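Local coordinates for packaging enzyme P4 (Pseudomonas phage phi6, PDB 4BLO), which hydrolyses nucleoside triphosphates and, as a six-subunit RecA-like helicase of a double-stranded RNA phage, probably drives RNA into the viral particle, at residues Lys106-Arg111 with Ile117-Thr122; Tyr242-Val247 with Ala254-Asp259; Ser263-Arg268 with Ile274-Ala279. All blocks are in the same frame, centred on the assembly; numbering follows the deposited sequence.

Contact 1 of 3, residues Lys106-Arg111 with Ile117-Thr122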
loop_
_atom_site.group_PDB
_atom_site.type_symbol
_atom_site.label_atom_id
_atom_site.label_comp_id
_atom_site.label_asym_id
_atom_site.label_seq_id
_atom_site.Cartn_x
_atom_site.Cartn_y
_atom_site.Cartn_z
ATOM N N LYS L 106 10.759 -9.498 -41.808
ATOM C CA LYS L 106 9.598 -8.639 -42.055
ATOM C C LYS L 106 8.335 -9.411 -41.593
ATOM O O LYS L 106 8.222 -10.605 -41.910
ATOM C CB LYS L 106 9.528 -8.258 -43.558
ATOM C CG LYS L 106 8.449 -7.225 -43.895
ATOM C CD LYS L 106 8.867 -6.324 -45.046
ATOM C CE LYS L 106 8.100 -5.020 -45.052
ATOM N NZ LYS L 106 8.756 -3.988 -45.902
ATOM N N PRO L 107 7.419 -8.806 -40.801
ATOM C CA PRO L 107 6.228 -9.568 -40.358
ATOM C C PRO L 107 5.210 -9.808 -41.484
ATOM O O PRO L 107 5.107 -8.969 -42.377
ATOM C CB PRO L 107 5.618 -8.702 -39.250
ATOM C CG PRO L 107 6.356 -7.431 -39.256
ATOM C CD PRO L 107 7.388 -7.411 -40.322
ATOM N N VAL L 108 4.466 -10.950 -41.430
ATOM C CA VAL L 108 3.418 -11.353 -42.385
ATOM C C VAL L 108 2.290 -10.307 -42.358
ATOM O O VAL L 108 1.758 -9.986 -41.290
ATOM C CB VAL L 108 2.896 -12.799 -42.110
ATOM C CG1 VAL L 108 1.445 -12.982 -42.544
ATOM C CG2 VAL L 108 3.784 -13.845 -42.771
ATOM N N THR L 109 1.967 -9.752 -43.522
ATOM C CA THR L 109 0.939 -8.727 -43.635
ATOM C C THR L 109 -0.462 -9.383 -43.701
ATOM O O THR L 109 -0.553 -10.586 -43.954
ATOM C CB THR L 109 1.230 -7.773 -44.813
ATOM O OG1 THR L 109 1.610 -8.505 -45.984
ATOM C CG2 THR L 109 2.290 -6.749 -44.473
ATOM N N HIS L 110 -1.535 -8.599 -43.399
ATOM C CA HIS L 110 -2.944 -9.017 -43.374
ATOM C C HIS L 110 -3.847 -7.941 -44.019
ATOM O O HIS L 110 -3.428 -6.790 -44.186
ATOM C CB HIS L 110 -3.397 -9.279 -41.915
ATOM C CG HIS L 110 -2.673 -10.393 -41.222
ATOM N ND1 HIS L 110 -3.237 -11.646 -41.089
ATOM C CD2 HIS L 110 -1.460 -10.397 -40.620
ATOM C CE1 HIS L 110 -2.353 -12.375 -40.429
ATOM N NE2 HIS L 110 -1.265 -11.671 -40.130
ATOM N N ARG L 111 -5.081 -8.313 -44.380
ATOM C CA ARG L 111 -6.050 -7.372 -44.947
ATOM C C ARG L 111 -7.008 -6.842 -43.848
ATOM O O ARG L 111 -7.723 -5.858 -44.076
ATOM C CB ARG L 111 -6.850 -8.034 -46.071
ATOM C CG ARG L 111 -6.137 -8.034 -47.411
ATOM C CD ARG L 111 -6.955 -8.722 -48.490
ATOM N NE ARG L 111 -6.707 -10.165 -48.525
ATOM C CZ ARG L 111 -7.147 -10.990 -49.472
ATOM N NH1 ARG L 111 -7.878 -10.526 -50.482
ATOM N NH2 ARG L 111 -6.860 -12.284 -49.420
ATOM N N ILE L 117 -1.770 -4.452 -43.022
ATOM C CA ILE L 117 -1.368 -4.408 -41.616
ATOM C C ILE L 117 -0.373 -5.547 -41.282
ATOM O O ILE L 117 -0.469 -6.654 -41.828
ATOM C CB ILE L 117 -2.614 -4.397 -40.651
ATOM C CG1 ILE L 117 -2.220 -3.939 -39.211
ATOM C CG2 ILE L 117 -3.405 -5.723 -40.677
ATOM C CD1 ILE L 117 -3.318 -3.621 -38.245
ATOM N N TYR L 118 0.568 -5.254 -40.369
ATOM C CA TYR L 118 1.540 -6.235 -39.901
ATOM C C TYR L 118 0.873 -7.152 -38.888
ATOM O O TYR L 118 -0.181 -6.806 -38.353
ATOM C CB TYR L 118 2.799 -5.559 -39.300
ATOM C CG TYR L 118 3.670 -4.830 -40.305
ATOM C CD1 TYR L 118 3.959 -5.391 -41.549
ATOM C CD2 TYR L 118 4.272 -3.618 -39.985
ATOM C CE1 TYR L 118 4.761 -4.729 -42.473
ATOM C CE2 TYR L 118 5.100 -2.956 -40.897
ATOM C CZ TYR L 118 5.337 -3.512 -42.142
ATOM O OH TYR L 118 6.135 -2.854 -43.048
ATOM N N SER L 119 1.446 -8.337 -38.659
ATOM C CA SER L 119 0.923 -9.256 -37.651
ATOM C C SER L 119 1.211 -8.674 -36.268
ATOM O O SER L 119 2.258 -8.050 -36.062
ATOM C CB SER L 119 1.551 -10.636 -37.806
ATOM O OG SER L 119 1.261 -11.176 -39.084
ATOM N N GLY L 120 0.251 -8.818 -35.364
ATOM C CA GLY L 120 0.348 -8.294 -34.007
ATOM C C GLY L 120 -1.011 -8.123 -33.373
ATOM O O GLY L 120 -1.951 -8.856 -33.702
ATOM N N VAL L 121 -1.139 -7.142 -32.476
ATOM C CA VAL L 121 -2.422 -6.894 -31.832
ATOM C C VAL L 121 -2.910 -5.467 -32.137
ATOM O O VAL L 121 -2.119 -4.539 -32.335
ATOM C CB VAL L 121 -2.436 -7.238 -30.314
ATOM C CG1 VAL L 121 -1.961 -6.083 -29.436
ATOM C CG2 VAL L 121 -3.817 -7.707 -29.886
ATOM N N THR L 122 -4.227 -5.354 -32.267
ATOM C CA THR L 122 -4.962 -4.121 -32.495
ATOM C C THR L 122 -5.808 -3.928 -31.239
ATOM O O THR L 122 -6.340 -4.914 -30.722
ATOM C CB THR L 122 -5.730 -4.195 -33.807
ATOM O OG1 THR L 122 -4.794 -4.423 -34.870
ATOM C CG2 THR L 122 -6.556 -2.940 -34.080
#
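Ile117 pairs with His110 where the short strands 109-110 and 117-118 run antiparallel. Its carbonyl O accepts from His110 N at 2.7 Å, with the donor in the carbonyl plane; the return bond from Ile117 N to His110 O is weak. Thr109 CA also leans on Ile117 O, a CA-H...O contact of 3.1 Å. The CG2 branch of Ile117 packs on His110 CB at 3.8 Å. CG1 takes the position anti to the backbone N (chi1 -163°), which carries CD1 away from the hairpin partner and on to Phe267.

Tyr118 turns to the other face, together with Thr109. The two side chains run alongside each other, Thr109 CG2 lying 3.6 Å from Tyr118 CD1. Pro107 comes in over a ring face: its CG is 4.2 Å from the Tyr118 centroid, a CH-pi contact. Farther out, Lys106 CE meets Tyr118 OH at 3.5 Å, while the lysine NZ makes a long, weak ion pair with Glu157 of a neighbouring subunit.

The Ser119 hydroxyl both donates and accepts. Swung away from its own carbonyl carbon (chi1 -60°), OG donates to Val108 O at 2.6 Å and accepts from His110 NE2 at 2.8 Å. OG lies in the plane of the His110 ring, and this bond helps set the rotation of the ring. Beyond Ser119 the chain enters strand 120-126, which leads to the P-loop. This is a small beta hairpin, braced by a serine-histidine bond, at the entrance to the central strand of a RecA-type core.

Contact 2 of 3, residues Tyr242-Val247 with Ala254-Asp259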
loop_
_atom_site.group_PDB
_atom_site.type_symbol
_atom_site.label_atom_id
_atom_site.label_comp_id
_atom_site.label_asym_id
_atom_site.label_seq_id
_atom_site.Cartn_x
_atom_site.Cartn_y
_atom_site.Cartn_z
ATOM N N TYR L 242 -4.894 10.560 -23.261
ATOM C CA TYR L 242 -3.520 10.264 -22.854
ATOM C C TYR L 242 -3.266 8.763 -22.960
ATOM O O TYR L 242 -2.287 8.383 -23.572
ATOM C CB TYR L 242 -3.247 10.775 -21.420
ATOM C CG TYR L 242 -1.897 10.378 -20.853
ATOM C CD1 TYR L 242 -0.766 11.165 -21.071
ATOM C CD2 TYR L 242 -1.749 9.224 -20.085
ATOM C CE1 TYR L 242 0.481 10.798 -20.561
ATOM C CE2 TYR L 242 -0.506 8.845 -19.581
ATOM C CZ TYR L 242 0.604 9.639 -19.817
ATOM O OH TYR L 242 1.827 9.275 -19.304
ATOM N N VAL L 243 -4.149 7.922 -22.389
ATOM C CA VAL L 243 -4.042 6.456 -22.385
ATOM C C VAL L 243 -4.044 5.919 -23.829
ATOM O O VAL L 243 -3.244 5.043 -24.144
ATOM C CB VAL L 243 -5.138 5.786 -21.505
ATOM C CG1 VAL L 243 -5.088 4.252 -21.594
ATOM C CG2 VAL L 243 -5.006 6.223 -20.049
ATOM N N PHE L 244 -4.877 6.471 -24.710
ATOM C CA PHE L 244 -4.903 6.007 -26.092
ATOM C C PHE L 244 -3.540 6.264 -26.762
ATOM O O PHE L 244 -2.968 5.336 -27.356
ATOM C CB PHE L 244 -6.064 6.653 -26.883
ATOM C CG PHE L 244 -6.167 6.131 -28.293
ATOM C CD1 PHE L 244 -6.725 4.885 -28.552
ATOM C CD2 PHE L 244 -5.674 6.870 -29.361
ATOM C CE1 PHE L 244 -6.802 4.393 -29.855
ATOM C CE2 PHE L 244 -5.756 6.380 -30.663
ATOM C CZ PHE L 244 -6.306 5.140 -30.905
ATOM N N GLY L 245 -3.025 7.487 -26.609
ATOM C CA GLY L 245 -1.731 7.897 -27.148
ATOM C C GLY L 245 -0.620 6.965 -26.716
ATOM O O GLY L 245 0.286 6.641 -27.498
ATOM N N GLN L 246 -0.749 6.469 -25.488
ATOM C CA GLN L 246 0.200 5.558 -24.893
ATOM C C GLN L 246 0.023 4.155 -25.458
ATOM O O GLN L 246 1.013 3.467 -25.667
ATOM C CB GLN L 246 0.050 5.557 -23.366
ATOM C CG GLN L 246 0.330 6.911 -22.672
ATOM C CD GLN L 246 1.727 7.454 -22.843
ATOM O OE1 GLN L 246 2.701 6.705 -22.799
ATOM N NE2 GLN L 246 1.854 8.762 -23.027
ATOM N N VAL L 247 -1.230 3.732 -25.717
ATOM C CA VAL L 247 -1.572 2.406 -26.254
ATOM C C VAL L 247 -1.121 2.320 -27.717
ATOM O O VAL L 247 -0.618 1.274 -28.151
ATOM C CB VAL L 247 -3.077 2.076 -26.070
ATOM C CG1 VAL L 247 -3.480 0.853 -26.890
ATOM C CG2 VAL L 247 -3.414 1.855 -24.591
ATOM N N ALA L 254 -4.503 0.379 -33.350
ATOM C CA ALA L 254 -5.278 0.995 -32.285
ATOM C C ALA L 254 -6.437 1.759 -32.887
ATOM O O ALA L 254 -6.270 2.458 -33.889
ATOM C CB ALA L 254 -4.399 1.909 -31.435
ATOM N N ILE L 255 -7.620 1.580 -32.281
ATOM C CA ILE L 255 -8.889 2.210 -32.648
ATOM C C ILE L 255 -9.522 2.824 -31.412
ATOM O O ILE L 255 -9.688 2.125 -30.408
ATOM C CB ILE L 255 -9.889 1.214 -33.307
ATOM C CG1 ILE L 255 -9.262 0.389 -34.450
ATOM C CG2 ILE L 255 -11.157 1.937 -33.763
ATOM C CD1 ILE L 255 -9.890 -0.997 -34.633
ATOM N N LEU L 256 -9.902 4.114 -31.492
ATOM C CA LEU L 256 -10.618 4.792 -30.424
ATOM C C LEU L 256 -12.079 4.937 -30.835
ATOM O O LEU L 256 -12.367 5.274 -31.980
ATOM C CB LEU L 256 -9.996 6.163 -30.061
ATOM C CG LEU L 256 -10.660 6.939 -28.855
ATOM C CD1 LEU L 256 -10.484 6.207 -27.524
ATOM C CD2 LEU L 256 -10.166 8.371 -28.759
ATOM N N CYS L 257 -12.988 4.649 -29.907
ATOM C CA CYS L 257 -14.431 4.771 -30.081
ATOM C C CYS L 257 -14.969 5.828 -29.168
ATOM O O CYS L 257 -14.576 5.940 -28.006
ATOM C CB CYS L 257 -15.136 3.445 -29.835
ATOM S SG CYS L 257 -14.898 2.230 -31.143
ATOM N N ALA L 258 -15.923 6.563 -29.693
ATOM C CA ALA L 258 -16.611 7.640 -29.014
ATOM C C ALA L 258 -17.923 7.907 -29.728
ATOM O O ALA L 258 -17.949 8.083 -30.960
ATOM C CB ALA L 258 -15.737 8.889 -28.989
ATOM N N ASP L 259 -19.015 7.896 -28.944
ATOM C CA ASP L 259 -20.404 8.159 -29.354
ATOM C C ASP L 259 -20.858 7.261 -30.524
ATOM O O ASP L 259 -21.440 7.756 -31.496
ATOM C CB ASP L 259 -20.610 9.654 -29.696
ATOM C CG ASP L 259 -20.210 10.605 -28.575
ATOM O OD1 ASP L 259 -21.006 10.771 -27.619
ATOM O OD2 ASP L 259 -19.092 11.162 -28.641
#
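The helix segment carrying Phe244 and the strand carrying Leu256 run nearly antiparallel, at 164°, with their axes 9.2 Å apart at closest. This is the returning half of a beta-alpha-beta crossover in the RecA-type core: the chain leaves strand 226-231, passes through helix 240-248 and re-enters the sheet as strand 253-258, on the far side of strand 120-126. The backbones come nearest at Phe244 and Leu256, whose CA atoms are 7.3 Å apart. No hydrogen bond crosses between the two segments, so the contact is made by apolar packing alone.

Nearly all of it is carried by one side chain. Phe244 CG stands anti to the backbone N (chi1 -177°), which sends the ring out from the helix and down onto the strand. Leu256 comes in over one face, its CB 3.8 Å from the ring centroid and 17° off the normal, a CH-pi contact. Ala254, which points to the same side of the strand, touches the end of the ring, with its CB 3.8 Å from Phe244 CZ. The ring thus settles across the backbone joining these two residues, while Ile255 between them points away from the helix and packs on Thr265 and Phe267.

Arg264 of the adjoining strand also packs on Phe244. One turn further on, Val247 faces the sheet too, and it also packs on Ala123 and Met125 and on helix 208-222. On the other side of the helix, Tyr242 OH is bonded to Val235 O of a neighbouring subunit. Against the strand's main chain, Phe244 CE1 rests 3.5 Å from Leu256 N.

Contact 3 of 3, residues Ser263-Arg268 with Ile274-Ala279. With ADP (adenosine-5'-diphosphate), chain N.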
loop_
_atom_site.group_PDB
_atom_site.type_symbol
_atom_site.label_atom_id
_atom_site.label_comp_id
_atom_site.label_asym_id
_atom_site.label_seq_id
_atom_site.Cartn_x
_atom_site.Cartn_y
_atom_site.Cartn_z
ATOM N N SER L 263 -13.413 7.443 -33.410
ATOM C CA SER L 263 -12.857 8.755 -33.140
ATOM C C SER L 263 -11.412 8.875 -33.669
ATOM O O SER L 263 -11.063 9.910 -34.251
ATOM C CB SER L 263 -12.899 9.005 -31.633
ATOM O OG SER L 263 -12.516 10.317 -31.262
ATOM N N ARG L 264 -10.574 7.829 -33.453
ATOM C CA ARG L 264 -9.165 7.786 -33.871
ATOM C C ARG L 264 -8.676 6.370 -34.225
ATOM O O ARG L 264 -9.123 5.393 -33.619
ATOM C CB ARG L 264 -8.255 8.356 -32.776
ATOM C CG ARG L 264 -8.155 9.874 -32.798
ATOM C CD ARG L 264 -7.469 10.417 -31.564
ATOM N NE ARG L 264 -6.020 10.472 -31.745
ATOM C CZ ARG L 264 -5.171 10.961 -30.849
ATOM N NH1 ARG L 264 -5.616 11.439 -29.693
ATOM N NH2 ARG L 264 -3.868 10.976 -31.100
ATOM N N THR L 265 -7.745 6.266 -35.210
ATOM C CA THR L 265 -7.107 5.004 -35.598
ATOM C C THR L 265 -5.619 5.160 -35.855
ATOM O O THR L 265 -5.130 6.244 -36.170
ATOM C CB THR L 265 -7.745 4.326 -36.803
ATOM O OG1 THR L 265 -7.712 5.169 -37.960
ATOM C CG2 THR L 265 -9.105 3.731 -36.502
ATOM N N MET L 266 -4.913 4.045 -35.724
ATOM C CA MET L 266 -3.490 3.904 -35.972
ATOM C C MET L 266 -3.248 2.480 -36.411
ATOM O O MET L 266 -3.648 1.547 -35.702
ATOM C CB MET L 266 -2.688 4.242 -34.702
ATOM C CG MET L 266 -1.185 4.255 -34.872
ATOM S SD MET L 266 -0.403 2.659 -35.149
ATOM C CE MET L 266 -0.875 1.779 -33.669
ATOM N N PHE L 267 -2.569 2.312 -37.555
ATOM C CA PHE L 267 -2.219 1.005 -38.099
ATOM C C PHE L 267 -0.846 1.058 -38.731
ATOM O O PHE L 267 -0.549 1.955 -39.532
ATOM C CB PHE L 267 -3.273 0.493 -39.109
ATOM C CG PHE L 267 -4.679 0.382 -38.558
ATOM C CD1 PHE L 267 -5.009 -0.608 -37.631
ATOM C CD2 PHE L 267 -5.681 1.259 -38.971
ATOM C CE1 PHE L 267 -6.316 -0.717 -37.128
ATOM C CE2 PHE L 267 -6.990 1.143 -38.469
ATOM C CZ PHE L 267 -7.295 0.158 -37.553
ATOM N N ARG L 268 -0.002 0.096 -38.334
ATOM C CA ARG L 268 1.365 -0.105 -38.826
ATOM C C ARG L 268 1.278 -1.066 -39.997
ATOM O O ARG L 268 1.195 -2.281 -39.797
ATOM C CB ARG L 268 2.276 -0.649 -37.713
ATOM C CG ARG L 268 2.383 0.269 -36.506
ATOM C CD ARG L 268 3.223 -0.318 -35.402
ATOM N NE ARG L 268 2.943 0.357 -34.134
ATOM C CZ ARG L 268 3.630 1.386 -33.643
ATOM N NH1 ARG L 268 4.694 1.852 -34.287
ATOM N NH2 ARG L 268 3.278 1.932 -32.489
ATOM N N ILE L 274 -0.015 4.580 -40.366
ATOM C CA ILE L 274 -1.114 5.435 -40.798
ATOM C C ILE L 274 -1.976 5.806 -39.626
ATOM O O ILE L 274 -2.571 4.940 -38.989
ATOM C CB ILE L 274 -1.938 4.801 -41.959
ATOM C CG1 ILE L 274 -1.030 4.544 -43.192
ATOM C CG2 ILE L 274 -3.161 5.676 -42.332
ATOM C CD1 ILE L 274 -1.476 3.413 -44.070
ATOM N N PHE L 275 -2.054 7.121 -39.375
ATOM C CA PHE L 275 -2.860 7.732 -38.326
ATOM C C PHE L 275 -4.100 8.351 -38.928
ATOM O O PHE L 275 -3.998 9.216 -39.805
ATOM C CB PHE L 275 -2.074 8.792 -37.526
ATOM C CG PHE L 275 -0.834 8.290 -36.832
ATOM C CD1 PHE L 275 -0.902 7.748 -35.562
ATOM C CD2 PHE L 275 0.407 8.388 -37.441
ATOM C CE1 PHE L 275 0.252 7.312 -34.918
ATOM C CE2 PHE L 275 1.559 7.938 -36.802
ATOM C CZ PHE L 275 1.476 7.404 -35.549
ATOM N N ASN L 276 -5.274 7.898 -38.451
ATOM C CA ASN L 276 -6.598 8.366 -38.863
ATOM C C ASN L 276 -6.773 8.384 -40.400
ATOM O O ASN L 276 -6.943 9.452 -40.993
ATOM C CB ASN L 276 -6.874 9.760 -38.271
ATOM C CG ASN L 276 -6.732 9.855 -36.772
ATOM O OD1 ASN L 276 -6.404 8.895 -36.080
ATOM N ND2 ASN L 276 -6.956 11.033 -36.245
ATOM N N GLY L 277 -6.753 7.194 -41.006
ATOM C CA GLY L 277 -6.939 7.006 -42.448
ATOM C C GLY L 277 -8.375 7.069 -42.929
ATOM O O GLY L 277 -9.312 6.936 -42.133
ATOM N N ALA L 278 -8.562 7.209 -44.259
ATOM C CA ALA L 278 -9.837 7.298 -44.968
ATOM C C ALA L 278 -10.277 5.913 -45.436
ATOM O O ALA L 278 -10.498 5.654 -46.628
ATOM C CB ALA L 278 -9.705 8.256 -46.155
ATOM N N ALA L 279 -10.396 4.993 -44.470
ATOM C CA ALA L 279 -10.742 3.606 -44.766
ATOM C C ALA L 279 -11.851 3.067 -43.825
ATOM O O ALA L 279 -11.650 2.949 -42.595
ATOM C CB ALA L 279 -9.477 2.750 -44.654
HETATM P PB ADP N . 8.435 7.667 -30.198
HETATM O O1B ADP N . 8.835 8.881 -29.324
HETATM O O2B ADP N . 9.627 6.697 -30.293
HETATM O O3B ADP N . 7.270 6.958 -29.598
HETATM P PA ADP N . 8.515 7.718 -33.127
HETATM O O1A ADP N . 8.316 6.197 -33.249
HETATM O O2A ADP N . 9.949 8.058 -33.321
HETATM O O3A ADP N . 8.051 8.186 -31.664
HETATM O "O5'" ADP N . 7.647 8.469 -34.210
HETATM C "C5'" ADP N . 7.241 9.832 -33.999
HETATM C "C4'" ADP N . 6.543 10.367 -35.221
HETATM O "O4'" ADP N . 5.321 9.630 -35.447
HETATM C "C3'" ADP N . 6.112 11.821 -35.077
HETATM O "O3'" ADP N . 7.182 12.693 -35.425
HETATM C "C2'" ADP N . 4.897 11.901 -36.004
HETATM O "O2'" ADP N . 5.259 12.147 -37.358
HETATM C "C1'" ADP N . 4.276 10.511 -35.823
HETATM N N9 ADP N . 3.199 10.446 -34.831
HETATM C C8 ADP N . 3.252 9.892 -33.575
HETATM N N7 ADP N . 2.139 9.988 -32.896
HETATM C C5 ADP N . 1.277 10.659 -33.767
HETATM C C6 ADP N . -0.056 11.087 -33.636
HETATM N N6 ADP N . -0.801 10.889 -32.546
HETATM N N1 ADP N . -0.610 11.743 -34.686
HETATM C C2 ADP N . 0.128 11.940 -35.784
HETATM N N3 ADP N . 1.392 11.576 -36.019
HETATM C C4 ADP N . 1.924 10.936 -34.958
#
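Strands 261-269 and 272-275 form a beta hairpin at the edge of the large mixed sheet, and one face of it holds a bound adenine. Two backbone bonds fix the hydrogen-bonded pair Phe267-Ile274: Ile274 N to Phe267 O at 2.8 Å and Phe267 N to Ile274 O at 3.0 Å. Past the neighbouring non-hydrogen-bonded pair, Met266-Phe275, the strand gives out and Asn276 takes over. Its N still donates to Thr265 O at 2.8 Å. The next bond in line is made by the side chain: with chi1 at -55° the amide folds back so that OD1 accepts from Thr265 N at 3.1 Å, the donor standing 42° above the amide carbonyl plane. Asn276 thereby holds both the N and the O of Thr265. Just before Thr265, on the side toward strand 253-258, Ser263 and Arg264 both face Leu256, a classic beta bulge.

Met266 and Phe275 project side by side from the adenine-facing side. Met266 CG packs on Phe275 CE1, and the sulfur SD lies obliquely 5.3 Å from the ring centroid, a Met-aromatic contact. The purine covers a face of Phe275, with ADP C4 3.5 Å from Phe275 CE2. Arg264 NH2 comes within 3.4 Å of ADP N6, which lies at the guanidinium edge, while NH1 of the same group is salt-bridged to Glu241.

Arg273 NH1 bonds to the same nucleotide, and Lys132 and P-loop amides of a neighbouring subunit grip it from across the interface. Contact with an aromatic face would depend little on the purine's rim groups, Arg264 near N6 apart, consistent with modest discrimination among bases at a nucleotide site completed by two subunits.

Overall arrangement
All three contacts meet around one mixed sheet. Contacts 2 and 3, with centres 11 Å apart, share neighbouring strands: Ala254 N lies 2.8 Å from Met266 O and Leu256 N 2.6 Å from Arg264 O, both probable hydrogen bonds. Contact 1 joins contact 3 through Tyr118 N and Arg268 O, 3.1 Å apart and probably bonded, while Phe267 packs on Ile117, Thr122 and Ile255 and so touches all three regions. Toward the nucleotide the contacts are graded. Phe275 of contact 3 touches the adenine directly; measured between nearest atoms, the Phe244 side chain of contact 2 is about 7 Å from a bound ADP, and the Tyr118 side chain of contact 1 about 12 Å.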